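Local coordinates for putative carboxynorspermidine decarboxylase protein (Sinorhizobium meliloti, PDB 3MT1) that probably decarboxylates carboxynorspermidine and carboxyspermidine to norspermidine and spermidine, using pyridoxal 5'-phosphate and working as a homodimer, at residues 217-220 with 224-227; 244-249 with 255-260; 302-307 with 316-321. One frame throughout, in Å; residues are numbered along the deposited sequence.

Contact 1: 217-220 with 224-227; sequences RAFS and GVQI
Phe219 reaches from its helix to both Val225 and Ile227, bringing CD1 and CE1 of its ring up to two aliphatic branches. The CD1 atom of the ring sits 3.7 Å from CD1 of Ile227, and CE1, one carbon further out, is 3.9 Å from CG2 of Val225; both side chains come at the ring on a slant. With CG trans to the backbone nitrogen (chi1 -178°), the ring end comes nearer to 224-227 than the start of the side chain would suggest. Leu177, Glu181 and Ile188 also touch this ring, joining it to helix 170-190. This is the return half of a beta-alpha-beta unit in the closed eight-stranded barrel: helix 209-223 ends, Gly224 turns the chain with a positive phi, and strand 226-229 enters the parallel sheet as its last strand. Next along the helix, Ser220 makes the polar link. Its OG donates to O of Val225 over 2.9 Å, lying almost straight beyond the carbonyl at a C=O...OG angle of 172°. Its CB rests 3.9 Å from CD1 of Ile227. The backbone O of Ser220 receives a weak bond from N of Val225, 3.5 Å long and bent to 146° at the hydrogen. An alanine here would keep that apolar touch but is likely to leave the Val225 carbonyl without its hydroxyl donor, removing that tie between the helix and the chain just ahead of the strand.

Contact 2: 244-249 with 255-260; sequences VTVLDT and NLAIVD
Val244 and Val259 pack at the open end, away from the turn, of a beta hairpin made by strands 240-251 and 255-259, whose antiparallel course is interrupted by a beta bulge: Leu247 and Asp248 together face the single residue Ile258. CG2 of Val244 presses on CB of Val259 at 3.6 Å, the two side chains crossing at a slant, and Val244 also packs on Ile316 and Phe318 of strand 315-318. Here Asp260 adds a polar clasp. Its N bonds to O of Thr245 at 3.1 Å, while its CG, set between the backbone N and the carbonyl carbon (chi1 62°), turns the carboxylate back and OD1 takes the N-H of Thr245 at 3.0 Å, approached from above the carboxylate plane. The other oxygen, OD2, is bonded to OG1 of Thr4, which also holds OG1 of Thr245. Beyond this clasp, Leu247 lies partly exposed, its CD1 over CB of Asp260 at 3.8 Å. Packing thins toward the hairpin turn: CG1 of Val246 is 4.3 Å from CB of Ala257, and partly exposed Thr249 meets the other strand mainly through its backbone. On the face bearing Asp248, the second subunit does the covering; Ser100 and Ser102 of that chain bond to the Asp248 carboxylate. At the bulge the backbone grips firmly: Leu247 N reaches Ile258 O at 2.7 Å, and Ile258 N gives its hydrogen to Asp248 O, nearly straight at 172°.

Contact 3: 302-307 with 316-321; sequences GEFRFA and ISFQDA
Phe304 and Phe318 meet inside the curled, mixed sheet of the C-terminal beta domain, where strands 300-306 and 315-318 are not paired with each other but look at one another across the apolar interior. The backbones stay well apart, with Phe306 CA and Ile316 CA, the nearest such pair, 10.3 Å from each other, and side chains bridge the distance. The aromatic contact is made by rim carbons: CE2 of Phe304 approaches CE1 of Phe318 at 4.1 Å, arriving at the edge of the Phe318 ring and close to its plane, while Phe318 meets the Phe304 ring obliquely. Phe304 CG lies anti to the carbonyl carbon (chi1 -60°), which carries CE2 across to Phe318. Aliphatic contacts lie beside it. CD1 of Ile316 comes within 4.3 Å of CZ of Phe306, again at a slant to the ring, and the other branch of the same isoleucine, CG2, lies 3.8 Å above one face of Phe318, displaced toward the rim. Ile316 therefore touches both Phe306 and Phe318. Phe301 stacks with Phe318 as well, and Val279 touches both Phe304 and Phe318; Ile290 of strand 286-291, the pairing neighbour of 300-306, lies against Phe304 and Phe306. Gly302 contributes by its lack of a side chain, since a CB there would run into the ring of Phe304, whose CZ is already 3.9 Å from Gly302 CA. One side-chain bond lies where the chain leaves the strand after Phe318: NE2 of Gln319 folds back to O of Ser317 at 3.1 Å, donating from above the carbonyl plane with an angle of 139° at the hydrogen.

The chain builds these contacts in series. Contact 1 closes the barrel domain, joining helix 209-223 to the last barrel strand; contacts 2 and 3 follow in the beta domain. Contact 1 lies across the chain's centre from the other two, its centre about 51 Å from that of contact 2 and about 42 Å from that of contact 3. Contacts 2 and 3 are neighbours, centres about 12 Å apart, because strands 240-251 and 315-318 pair in one sheet: Val244 O and Ile316 N are 2.7 Å apart, a probable hydrogen bond, and CD1 of Ile316 packs on Val246 CG2. The hairpin thus carries the dimer-facing side and the shared hydrophobic interior together.

Contact 1: 217-220 with 224-227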
loop_
_atom_site.group_PDB
_atom_site.type_symbol
_atom_site.label_atom_id
_atom_site.label_comp_id
_atom_site.label_asym_id
_atom_site.label_seq_id
_atom_site.Cartn_x
_atom_site.Cartn_y
_atom_site.Cartn_z
ATOM N N ARG B 217 -30.577 17.111 16.068
ATOM C CA ARG B 217 -31.395 17.290 17.262
ATOM C C ARG B 217 -32.723 16.535 17.177
ATOM O O ARG B 217 -33.111 15.831 18.114
ATOM C CB ARG B 217 -31.661 18.774 17.529
ATOM C CG ARG B 217 -30.637 19.456 18.434
ATOM C CD ARG B 217 -31.280 20.207 19.613
ATOM N NE ARG B 217 -30.252 20.837 20.443
ATOM C CZ ARG B 217 -29.598 20.237 21.439
ATOM N NH1 ARG B 217 -29.857 18.979 21.765
ATOM N NH2 ARG B 217 -28.666 20.892 22.119
ATOM N N ALA B 218 -33.405 16.689 16.046
ATOM C CA ALA B 218 -34.757 16.151 15.873
ATOM C C ALA B 218 -34.779 14.610 15.838
ATOM O O ALA B 218 -35.700 13.966 16.352
ATOM C CB ALA B 218 -35.400 16.740 14.639
ATOM N N PHE B 219 -33.762 14.021 15.235
ATOM C CA PHE B 219 -33.651 12.583 15.237
ATOM C C PHE B 219 -33.408 12.102 16.664
ATOM O O PHE B 219 -34.038 11.158 17.116
ATOM C CB PHE B 219 -32.508 12.136 14.342
ATOM C CG PHE B 219 -32.365 10.659 14.256
ATOM C CD1 PHE B 219 -31.620 9.966 15.205
ATOM C CD2 PHE B 219 -32.972 9.952 13.218
ATOM C CE1 PHE B 219 -31.492 8.588 15.126
ATOM C CE2 PHE B 219 -32.859 8.575 13.129
ATOM C CZ PHE B 219 -32.116 7.885 14.083
ATOM N N SER B 220 -32.492 12.758 17.366
ATOM C CA SER B 220 -32.148 12.379 18.718
ATOM C C SER B 220 -33.317 12.624 19.668
ATOM O O SER B 220 -33.500 11.875 20.625
ATOM C CB SER B 220 -30.910 13.148 19.174
ATOM O OG SER B 220 -30.783 13.111 20.587
ATOM N N GLY B 224 -35.087 9.460 21.360
ATOM C CA GLY B 224 -34.436 9.403 22.685
ATOM C C GLY B 224 -33.131 8.602 22.722
ATOM O O GLY B 224 -32.942 7.760 23.608
ATOM N N VAL B 225 -32.255 8.854 21.741
ATOM C CA VAL B 225 -30.956 8.185 21.607
ATOM C C VAL B 225 -29.816 9.211 21.594
ATOM O O VAL B 225 -30.015 10.354 21.205
ATOM C CB VAL B 225 -30.846 7.305 20.285
ATOM C CG1 VAL B 225 -31.814 6.094 20.290
ATOM C CG2 VAL B 225 -31.018 8.140 19.018
ATOM N N GLN B 226 -28.627 8.804 22.024
ATOM C CA GLN B 226 -27.430 9.610 21.787
ATOM C C GLN B 226 -26.865 9.345 20.364
ATOM O O GLN B 226 -26.681 8.189 19.947
ATOM C CB GLN B 226 -26.369 9.345 22.855
ATOM C CG GLN B 226 -25.042 10.027 22.574
ATOM C CD GLN B 226 -25.085 11.537 22.825
ATOM O OE1 GLN B 226 -25.515 11.984 23.899
ATOM N NE2 GLN B 226 -24.607 12.326 21.844
ATOM N N ILE B 227 -26.614 10.418 19.620
ATOM C CA ILE B 227 -26.058 10.272 18.299
ATOM C C ILE B 227 -24.544 10.330 18.360
ATOM O O ILE B 227 -23.959 11.146 19.073
ATOM C CB ILE B 227 -26.614 11.319 17.303
ATOM C CG1 ILE B 227 -28.092 11.056 17.024
ATOM C CG2 ILE B 227 -25.856 11.256 15.951
ATOM C CD1 ILE B 227 -28.721 12.111 16.146
#

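Contact 2: 244-249 with 255-260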
loop_
_atom_site.group_PDB
_atom_site.type_symbol
_atom_site.label_atom_id
_atom_site.label_comp_id
_atom_site.label_asym_id
_atom_site.label_seq_id
_atom_site.Cartn_x
_atom_site.Cartn_y
_atom_site.Cartn_z
ATOM N N VAL B 244 6.758 17.896 -2.277
ATOM C CA VAL B 244 7.737 17.177 -3.124
ATOM C C VAL B 244 8.625 18.111 -3.997
ATOM O O VAL B 244 8.319 19.294 -4.172
ATOM C CB VAL B 244 7.086 16.108 -4.061
ATOM C CG1 VAL B 244 6.221 15.122 -3.282
ATOM C CG2 VAL B 244 6.273 16.779 -5.174
ATOM N N THR B 245 9.704 17.549 -4.544
ATOM C CA THR B 245 10.638 18.265 -5.360
ATOM C C THR B 245 10.633 17.611 -6.722
ATOM O O THR B 245 10.429 16.411 -6.823
ATOM C CB THR B 245 12.067 18.218 -4.744
ATOM O OG1 THR B 245 12.045 18.839 -3.458
ATOM C CG2 THR B 245 13.036 18.999 -5.564
ATOM N N VAL B 246 10.861 18.405 -7.772
ATOM C CA VAL B 246 11.072 17.853 -9.114
ATOM C C VAL B 246 12.513 17.415 -9.209
ATOM O O VAL B 246 13.407 18.125 -8.757
ATOM C CB VAL B 246 10.757 18.875 -10.192
ATOM C CG1 VAL B 246 11.219 18.401 -11.574
ATOM C CG2 VAL B 246 9.260 19.179 -10.175
ATOM N N LEU B 247 12.726 16.230 -9.765
ATOM C CA LEU B 247 14.050 15.634 -9.868
ATOM C C LEU B 247 14.547 15.547 -11.320
ATOM O O LEU B 247 15.742 15.562 -11.571
ATOM C CB LEU B 247 14.039 14.232 -9.248
ATOM C CG LEU B 247 13.679 14.032 -7.787
ATOM C CD1 LEU B 247 13.686 12.586 -7.570
ATOM C CD2 LEU B 247 14.669 14.698 -6.845
ATOM N N ASP B 248 13.625 15.432 -12.265
ATOM C CA ASP B 248 13.976 15.391 -13.671
ATOM C C ASP B 248 12.838 15.892 -14.526
ATOM O O ASP B 248 11.673 15.851 -14.143
ATOM C CB ASP B 248 14.384 13.989 -14.122
ATOM C CG ASP B 248 15.371 14.015 -15.291
ATOM O OD1 ASP B 248 16.121 15.024 -15.462
ATOM O OD2 ASP B 248 15.400 13.007 -16.038
ATOM N N THR B 249 13.202 16.368 -15.703
ATOM C CA THR B 249 12.256 16.947 -16.623
ATOM C C THR B 249 12.431 16.239 -17.949
ATOM O O THR B 249 13.531 15.831 -18.279
ATOM C CB THR B 249 12.496 18.451 -16.664
ATOM O OG1 THR B 249 11.626 19.045 -15.683
ATOM C CG2 THR B 249 12.250 19.040 -18.029
ATOM N N ASN B 255 4.580 17.031 -21.695
ATOM C CA ASN B 255 5.663 17.398 -20.786
ATOM C C ASN B 255 5.551 16.627 -19.508
ATOM O O ASN B 255 4.479 16.558 -18.934
ATOM C CB ASN B 255 5.560 18.857 -20.449
ATOM C CG ASN B 255 6.066 19.707 -21.544
ATOM O OD1 ASN B 255 7.275 19.769 -21.770
ATOM N ND2 ASN B 255 5.157 20.366 -22.252
ATOM N N LEU B 256 6.672 16.071 -19.059
ATOM C CA LEU B 256 6.720 15.187 -17.896
ATOM C C LEU B 256 7.681 15.692 -16.841
ATOM O O LEU B 256 8.769 16.167 -17.166
ATOM C CB LEU B 256 7.146 13.783 -18.306
ATOM C CG LEU B 256 6.110 12.919 -19.017
ATOM C CD1 LEU B 256 6.818 11.816 -19.804
ATOM C CD2 LEU B 256 5.148 12.315 -18.008
ATOM N N ALA B 257 7.272 15.565 -15.579
ATOM C CA ALA B 257 8.150 15.868 -14.470
ATOM C C ALA B 257 8.100 14.769 -13.399
ATOM O O ALA B 257 7.026 14.331 -12.994
ATOM C CB ALA B 257 7.814 17.251 -13.877
ATOM N N ILE B 258 9.278 14.346 -12.944
ATOM C CA ILE B 258 9.436 13.321 -11.911
ATOM C C ILE B 258 9.641 13.961 -10.544
ATOM O O ILE B 258 10.523 14.803 -10.386
ATOM C CB ILE B 258 10.689 12.431 -12.166
ATOM C CG1 ILE B 258 10.881 12.127 -13.663
ATOM C CG2 ILE B 258 10.652 11.130 -11.281
ATOM C CD1 ILE B 258 9.901 11.087 -14.219
ATOM N N VAL B 259 8.864 13.537 -9.554
ATOM C CA VAL B 259 9.016 14.044 -8.204
ATOM C C VAL B 259 9.516 12.959 -7.251
ATOM O O VAL B 259 9.476 11.743 -7.565
ATOM C CB VAL B 259 7.720 14.660 -7.654
ATOM C CG1 VAL B 259 7.225 15.768 -8.600
ATOM C CG2 VAL B 259 6.650 13.592 -7.421
ATOM N N ASP B 260 9.989 13.404 -6.087
ATOM C CA ASP B 260 10.665 12.502 -5.186
ATOM C C ASP B 260 9.681 11.735 -4.289
ATOM O O ASP B 260 9.862 11.645 -3.091
ATOM C CB ASP B 260 11.758 13.215 -4.403
ATOM C CG ASP B 260 11.232 14.343 -3.496
ATOM O OD1 ASP B 260 10.025 14.720 -3.555
ATOM O OD2 ASP B 260 12.074 14.865 -2.708
#

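Contact 3: 302-307 with 316-321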
loop_
_atom_site.group_PDB
_atom_site.type_symbol
_atom_site.label_atom_id
_atom_site.label_comp_id
_atom_site.label_asym_id
_atom_site.label_seq_id
_atom_site.Cartn_x
_atom_site.Cartn_y
_atom_site.Cartn_z
ATOM N N GLY B 302 -0.936 13.209 -11.641
ATOM C CA GLY B 302 -1.906 13.978 -12.438
ATOM C C GLY B 302 -1.321 14.871 -13.549
ATOM O O GLY B 302 -0.117 15.121 -13.591
ATOM N N GLU B 303 -2.174 15.331 -14.470
ATOM C CA GLU B 303 -1.766 16.326 -15.492
ATOM C C GLU B 303 -2.145 17.685 -14.911
ATOM O O GLU B 303 -3.313 17.919 -14.585
ATOM C CB GLU B 303 -2.447 16.110 -16.863
ATOM C CG GLU B 303 -2.196 14.744 -17.529
ATOM C CD GLU B 303 -2.465 14.703 -19.065
ATOM O OE1 GLU B 303 -3.560 15.132 -19.533
ATOM O OE2 GLU B 303 -1.580 14.219 -19.818
ATOM N N PHE B 304 -1.172 18.565 -14.724
ATOM C CA PHE B 304 -1.503 19.856 -14.171
ATOM C C PHE B 304 -1.028 21.014 -15.003
ATOM O O PHE B 304 -0.168 20.883 -15.859
ATOM C CB PHE B 304 -0.992 19.986 -12.744
ATOM C CG PHE B 304 -1.552 18.961 -11.824
ATOM C CD1 PHE B 304 -2.857 19.063 -11.379
ATOM C CD2 PHE B 304 -0.784 17.863 -11.437
ATOM C CE1 PHE B 304 -3.388 18.109 -10.550
ATOM C CE2 PHE B 304 -1.315 16.897 -10.605
ATOM C CZ PHE B 304 -2.625 17.022 -10.159
ATOM N N ARG B 305 -1.653 22.152 -14.753
ATOM C CA ARG B 305 -1.202 23.427 -15.263
ATOM C C ARG B 305 -0.304 24.122 -14.223
ATOM O O ARG B 305 -0.513 24.030 -12.998
ATOM C CB ARG B 305 -2.402 24.291 -15.665
ATOM C CG ARG B 305 -2.979 23.933 -17.007
ATOM C CD ARG B 305 -4.426 24.365 -17.142
ATOM N NE ARG B 305 -4.795 24.515 -18.547
ATOM C CZ ARG B 305 -5.982 24.185 -19.060
ATOM N NH1 ARG B 305 -6.929 23.661 -18.281
ATOM N NH2 ARG B 305 -6.225 24.369 -20.361
ATOM N N PHE B 306 0.720 24.776 -14.757
ATOM C CA PHE B 306 1.647 25.600 -14.016
ATOM C C PHE B 306 1.829 26.858 -14.844
ATOM O O PHE B 306 1.532 26.870 -16.044
ATOM C CB PHE B 306 2.970 24.866 -13.851
ATOM C CG PHE B 306 2.845 23.573 -13.089
ATOM C CD1 PHE B 306 2.893 23.568 -11.698
ATOM C CD2 PHE B 306 2.649 22.369 -13.765
ATOM C CE1 PHE B 306 2.760 22.381 -10.985
ATOM C CE2 PHE B 306 2.516 21.183 -13.067
ATOM C CZ PHE B 306 2.569 21.179 -11.674
ATOM N N ALA B 307 2.286 27.927 -14.198
ATOM C CA ALA B 307 2.437 29.221 -14.864
ATOM C C ALA B 307 3.810 29.300 -15.543
ATOM O O ALA B 307 3.941 29.881 -16.628
ATOM C CB ALA B 307 2.259 30.323 -13.867
ATOM N N ILE B 316 6.742 21.198 -5.294
ATOM C CA ILE B 316 5.315 21.007 -5.581
ATOM C C ILE B 316 4.579 20.473 -4.334
ATOM O O ILE B 316 5.076 19.561 -3.681
ATOM C CB ILE B 316 5.149 20.023 -6.778
ATOM C CG1 ILE B 316 5.516 20.714 -8.106
ATOM C CG2 ILE B 316 3.718 19.409 -6.845
ATOM C CD1 ILE B 316 5.775 19.749 -9.250
ATOM N N SER B 317 3.418 21.040 -4.016
ATOM C CA SER B 317 2.615 20.634 -2.851
ATOM C C SER B 317 1.308 19.918 -3.245
ATOM O O SER B 317 0.374 20.549 -3.717
ATOM C CB SER B 317 2.240 21.856 -1.981
ATOM O OG SER B 317 3.297 22.788 -1.883
ATOM N N PHE B 318 1.203 18.615 -3.027
ATOM C CA PHE B 318 -0.099 17.990 -3.263
ATOM C C PHE B 318 -1.038 18.326 -2.142
ATOM O O PHE B 318 -0.715 18.187 -0.979
ATOM C CB PHE B 318 0.022 16.496 -3.567
ATOM C CG PHE B 318 0.797 16.241 -4.818
ATOM C CD1 PHE B 318 0.307 16.669 -6.039
ATOM C CD2 PHE B 318 2.064 15.656 -4.775
ATOM C CE1 PHE B 318 1.035 16.481 -7.216
ATOM C CE2 PHE B 318 2.810 15.450 -5.938
ATOM C CZ PHE B 318 2.291 15.876 -7.168
ATOM N N GLN B 319 -2.203 18.791 -2.515
ATOM C CA GLN B 319 -3.158 19.314 -1.552
ATOM C C GLN B 319 -4.001 18.195 -0.959
ATOM O O GLN B 319 -4.113 17.105 -1.547
ATOM C CB GLN B 319 -4.059 20.369 -2.220
ATOM C CG GLN B 319 -3.300 21.540 -2.823
ATOM C CD GLN B 319 -2.505 22.345 -1.792
ATOM O OE1 GLN B 319 -3.013 22.742 -0.728
ATOM N NE2 GLN B 319 -1.241 22.583 -2.108
ATOM N N ASP B 320 -4.601 18.485 0.191
ATOM C CA ASP B 320 -5.506 17.573 0.872
ATOM C C ASP B 320 -4.980 16.152 0.961
ATOM O O ASP B 320 -5.636 15.217 0.516
ATOM C CB ASP B 320 -6.867 17.549 0.189
ATOM C CG ASP B 320 -7.962 17.124 1.138
ATOM O OD1 ASP B 320 -7.681 17.114 2.363
ATOM O OD2 ASP B 320 -9.093 16.831 0.685
ATOM N N ALA B 321 -3.810 15.984 1.553
ATOM C CA ALA B 321 -3.191 14.694 1.587
ATOM C C ALA B 321 -3.245 13.958 2.930
ATOM O O ALA B 321 -2.505 13.009 3.113
ATOM C CB ALA B 321 -1.756 14.828 1.116
#